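Local structure of transcriptional repressor of the blcABC operon (Agrobacterium tumefaciens, 3MQ0) at residues 49-54 with 64-69; 219-224 with 251-256. The protein represses transcription of the blcABC operon, probably by binding operator DNA through a helix-turn-helix domain that is joined to a GAF-fold domain. All blocks are in the same frame, centred on the assembly; numbering follows the deposited sequence.

Contact 1 (49-54 with 64-69); sequences AELTRF and GLLAVM
Helix 48-52 and the longer helix 59-71 come together here with their backbones well separated, the closest CA atoms being those of Thr52 and Leu66 at 8.7 Å, so that side chains alone bridge the gap. Leu66 makes the largest share of the contact. Its CG lies beside the backbone N and anti to the carbonyl carbon (chi1 -67°), and from there the two methyls take different partners. CD2 meets a branch of Leu51, with 4.1 Å between Leu66 CD2 and Leu51 CD1, while CD1 reaches toward the stem of the same residue, 4.2 Å from Leu51 CB. The two leucines cross obliquely, a van der Waals contact between branched apolar chains with methyls at ordinary packing distance. Thr52 meets Leu66 CD1 from a neighbouring direction, its OG1 standing 4.2 Å from that methyl. A hydroxyl is tolerable in this buried place because Thr52 OG1 is hydrogen-bonded to Ala48 O, one turn back in its own helix; threonine thereby presents a compact surface without leaving its polar atom unsatisfied. Leu83 of strand 82-85 touches both leucines, and Ile35 of helix 27-41 and Leu75 of strand 75-77 also pack on Leu66. Two consecutive helices closed over a shared hydrophobic core, with a small antiparallel sheet beside them, are characteristic of the winged helix-turn-helix domain of IclR-family regulators.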
# COMPACT_ATOMS: atom_id res chain seq x y z
N ALA B 49 10.81 23.38 -12.43
CA ALA B 49 10.18 24.52 -13.08
C ALA B 49 8.67 24.32 -13.19
O ALA B 49 7.89 25.24 -12.96
CB ALA B 49 10.78 24.76 -14.45
N GLU B 50 8.26 23.10 -13.55
CA GLU B 50 6.84 22.80 -13.64
C GLU B 50 6.14 22.90 -12.29
O GLU B 50 5.05 23.46 -12.19
CB GLU B 50 6.62 21.41 -14.28
CG GLU B 50 6.95 21.37 -15.77
CD GLU B 50 6.93 19.96 -16.35
OE1 GLU B 50 7.49 19.05 -15.71
OE2 GLU B 50 6.35 19.78 -17.44
N LEU B 51 6.76 22.37 -11.24
CA LEU B 51 6.14 22.40 -9.93
C LEU B 51 6.04 23.83 -9.40
O LEU B 51 5.09 24.18 -8.71
CB LEU B 51 6.91 21.53 -8.93
CG LEU B 51 6.82 20.03 -9.18
CD1 LEU B 51 7.89 19.30 -8.37
CD2 LEU B 51 5.42 19.56 -8.81
N THR B 52 7.04 24.64 -9.74
CA THR B 52 7.12 26.01 -9.26
C THR B 52 5.87 26.78 -9.70
O THR B 52 5.38 27.64 -8.97
CB THR B 52 8.43 26.67 -9.76
OG1 THR B 52 9.54 26.10 -9.04
CG2 THR B 52 8.43 28.16 -9.53
N ARG B 53 5.36 26.45 -10.88
CA ARG B 53 4.15 27.08 -11.43
C ARG B 53 2.95 26.89 -10.51
O ARG B 53 1.98 27.64 -10.58
CB ARG B 53 3.85 26.50 -12.82
CG ARG B 53 3.02 27.40 -13.72
CD ARG B 53 2.62 26.68 -15.02
NE ARG B 53 3.78 26.29 -15.83
CZ ARG B 53 4.35 25.08 -15.80
NH1 ARG B 53 3.88 24.13 -15.00
NH2 ARG B 53 5.40 24.84 -16.58
N PHE B 54 3.01 25.87 -9.66
CA PHE B 54 1.90 25.56 -8.74
C PHE B 54 2.11 26.14 -7.35
O PHE B 54 1.31 25.90 -6.44
CB PHE B 54 1.69 24.05 -8.62
CG PHE B 54 1.29 23.38 -9.91
CD1 PHE B 54 -0.04 23.29 -10.28
CD2 PHE B 54 2.25 22.80 -10.73
CE1 PHE B 54 -0.40 22.66 -11.46
CE2 PHE B 54 1.90 22.17 -11.90
CZ PHE B 54 0.57 22.10 -12.27
N GLY B 64 14.29 26.65 -3.76
CA GLY B 64 14.93 26.34 -2.49
C GLY B 64 14.11 25.36 -1.67
O GLY B 64 14.65 24.46 -1.05
N LEU B 65 12.80 25.52 -1.69
CA LEU B 65 11.95 24.61 -0.93
C LEU B 65 12.03 23.21 -1.51
O LEU B 65 12.17 22.23 -0.77
CB LEU B 65 10.50 25.10 -0.90
CG LEU B 65 9.47 24.20 -0.22
CD1 LEU B 65 9.81 23.96 1.25
CD2 LEU B 65 8.12 24.88 -0.38
N LEU B 66 11.97 23.11 -2.84
CA LEU B 66 12.07 21.82 -3.50
C LEU B 66 13.41 21.15 -3.18
O LEU B 66 13.47 19.95 -2.96
CB LEU B 66 11.87 21.95 -5.02
CG LEU B 66 10.48 22.37 -5.51
CD1 LEU B 66 10.49 22.56 -7.03
CD2 LEU B 66 9.43 21.35 -5.11
N ALA B 67 14.48 21.93 -3.13
CA ALA B 67 15.80 21.36 -2.83
C ALA B 67 15.88 20.85 -1.39
O ALA B 67 16.50 19.83 -1.13
CB ALA B 67 16.92 22.36 -3.11
N VAL B 68 15.24 21.56 -0.47
CA VAL B 68 15.19 21.11 0.91
C VAL B 68 14.38 19.82 1.04
O VAL B 68 14.78 18.91 1.76
CB VAL B 68 14.61 22.21 1.84
CG1 VAL B 68 14.28 21.62 3.22
CG2 VAL B 68 15.59 23.37 1.97
N MET B 69 13.26 19.73 0.33
CA MET B 69 12.43 18.53 0.35
C MET B 69 13.18 17.35 -0.21
O MET B 69 12.94 16.21 0.20
CB MET B 69 11.14 18.74 -0.45
CG MET B 69 10.17 19.71 0.21
SD MET B 69 8.72 20.02 -0.82
CE MET B 69 7.93 18.42 -0.65

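Contact 2 (219-224 with 251-256); sequences LCIGAA and AYLGEE
In the GAF-fold domain, helices pack on an antiparallel sheet, and this contact is one such junction: strand 218-226 meets the C-terminal helix 247-267. Ile221 carries the strand's share of it, its side chain directed at the helix and divided between two neighbouring residues there. The approach is close, with the CA atoms of Ile221 and Gly254 only 6.1 Å apart. Glycine suits that position because the helix backbone itself forms the surface that Ile221 meets: the CG2 methyl rests 3.6 Å from Gly254 CA and 4.0 Å from Gly254 N. The other branch reaches across to Leu253. Ile221 CG1 is anti to the carbonyl carbon (chi1 -56°) and chi2 is extended at 168°, which carries CD1 to 3.7 Å from Leu253 CB and 4.1 Å from Leu253 CD1. The isoleucine and leucine side chains cross at about a right angle, so the end methyl of Ile221 abuts the stem of Leu253 and one of its branches. Isoleucine suits the place because beta-branching is readily accommodated in an extended strand, and its two arms, leaving CB in different directions, meet Gly254 and Leu253 at once. The contact is van der Waals in kind, and its three participants are buried. Within the sheet, strand 218-226 runs between strands 208-211 and 232-241, and Ile238 of the latter touches Ile221. Ile250 of the helix also packs on Ile221, Tyr119 touches Leu253, and farther along Ala223 meets Leu257 and Ala261, extending the strand-helix interface.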
# COMPACT_ATOMS: atom_id res chain seq x y z
N LEU B 219 -36.16 -1.78 13.15
CA LEU B 219 -35.74 -1.35 11.82
C LEU B 219 -34.27 -0.95 11.86
O LEU B 219 -33.87 -0.21 12.75
CB LEU B 219 -36.61 -0.17 11.40
CG LEU B 219 -36.02 0.74 10.32
CD1 LEU B 219 -36.28 0.09 9.00
CD2 LEU B 219 -36.69 2.11 10.39
N CYS B 220 -33.46 -1.45 10.92
CA CYS B 220 -32.07 -1.04 10.82
C CYS B 220 -31.77 -0.45 9.45
O CYS B 220 -32.37 -0.83 8.43
CB CYS B 220 -31.11 -2.21 11.07
SG CYS B 220 -31.52 -3.16 12.56
N ILE B 221 -30.83 0.48 9.43
CA ILE B 221 -30.38 1.12 8.20
C ILE B 221 -28.87 0.94 8.12
O ILE B 221 -28.18 1.24 9.10
CB ILE B 221 -30.70 2.62 8.25
CG1 ILE B 221 -32.20 2.80 8.51
CG2 ILE B 221 -30.29 3.30 6.96
CD1 ILE B 221 -32.61 4.21 8.87
N GLY B 222 -28.36 0.45 6.98
CA GLY B 222 -26.94 0.11 6.89
C GLY B 222 -26.18 0.82 5.81
O GLY B 222 -26.77 1.25 4.82
N ALA B 223 -24.87 0.96 5.99
CA ALA B 223 -23.99 1.51 4.96
C ALA B 223 -22.63 0.82 4.98
O ALA B 223 -22.24 0.22 5.98
CB ALA B 223 -23.81 3.01 5.15
N ALA B 224 -21.89 0.94 3.88
CA ALA B 224 -20.63 0.23 3.75
C ALA B 224 -19.44 1.09 4.16
O ALA B 224 -19.38 2.28 3.86
CB ALA B 224 -20.44 -0.23 2.31
N ALA B 251 -35.40 7.27 4.69
CA ALA B 251 -34.56 7.60 3.53
C ALA B 251 -33.59 8.71 3.89
O ALA B 251 -32.45 8.73 3.43
CB ALA B 251 -35.41 7.99 2.34
N TYR B 252 -34.03 9.65 4.71
CA TYR B 252 -33.16 10.75 5.12
C TYR B 252 -31.96 10.16 5.89
O TYR B 252 -30.79 10.46 5.61
CB TYR B 252 -33.93 11.74 5.98
CG TYR B 252 -33.05 12.72 6.70
CD1 TYR B 252 -32.55 13.84 6.05
CD2 TYR B 252 -32.69 12.51 8.03
CE1 TYR B 252 -31.72 14.73 6.70
CE2 TYR B 252 -31.87 13.40 8.70
CZ TYR B 252 -31.38 14.50 8.03
OH TYR B 252 -30.55 15.39 8.67
N LEU B 253 -32.26 9.31 6.85
CA LEU B 253 -31.25 8.67 7.68
C LEU B 253 -30.31 7.79 6.87
O LEU B 253 -29.11 7.71 7.15
CB LEU B 253 -31.93 7.84 8.77
CG LEU B 253 -32.55 8.65 9.91
CD1 LEU B 253 -33.35 7.71 10.81
CD2 LEU B 253 -31.50 9.43 10.73
N GLY B 254 -30.86 7.12 5.86
CA GLY B 254 -30.04 6.31 4.97
C GLY B 254 -28.98 7.13 4.26
O GLY B 254 -27.82 6.73 4.18
N GLU B 255 -29.38 8.29 3.74
CA GLU B 255 -28.41 9.16 3.07
C GLU B 255 -27.40 9.75 4.06
O GLU B 255 -26.21 9.83 3.75
CB GLU B 255 -29.12 10.25 2.25
CG GLU B 255 -28.19 11.28 1.62
CD GLU B 255 -27.39 10.76 0.41
OE1 GLU B 255 -27.56 9.59 0.00
OE2 GLU B 255 -26.59 11.55 -0.16
N GLU B 256 -27.87 10.13 5.25
CA GLU B 256 -26.95 10.60 6.28
C GLU B 256 -25.96 9.49 6.65
O GLU B 256 -24.76 9.73 6.79
CB GLU B 256 -27.69 11.07 7.55
CG GLU B 256 -28.61 12.28 7.33
CD GLU B 256 -27.88 13.51 6.82
OE1 GLU B 256 -26.92 13.97 7.48
OE2 GLU B 256 -28.28 14.01 5.75

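In the fold
Contact 1 and contact 2 belong to different parts of the chain and share no helix, strand or sheet. Their centres are 46 Å apart, their nearest atoms about 31 Å, and they lie on opposite sides of the chain's centre. They follow in series: 49-54 with 64-69 closes within the helix-turn-helix region before 219-224 with 251-256 opens in the IclR C-terminal region. Contact 1 joins two successive helices, whereas contact 2 brings the C-terminal helix onto the six-stranded sheet. Each region is packed around its own hydrophobic interior, consistent with a modular repressor in which the probable DNA-binding domain and the GAF-fold domain are structurally distinct.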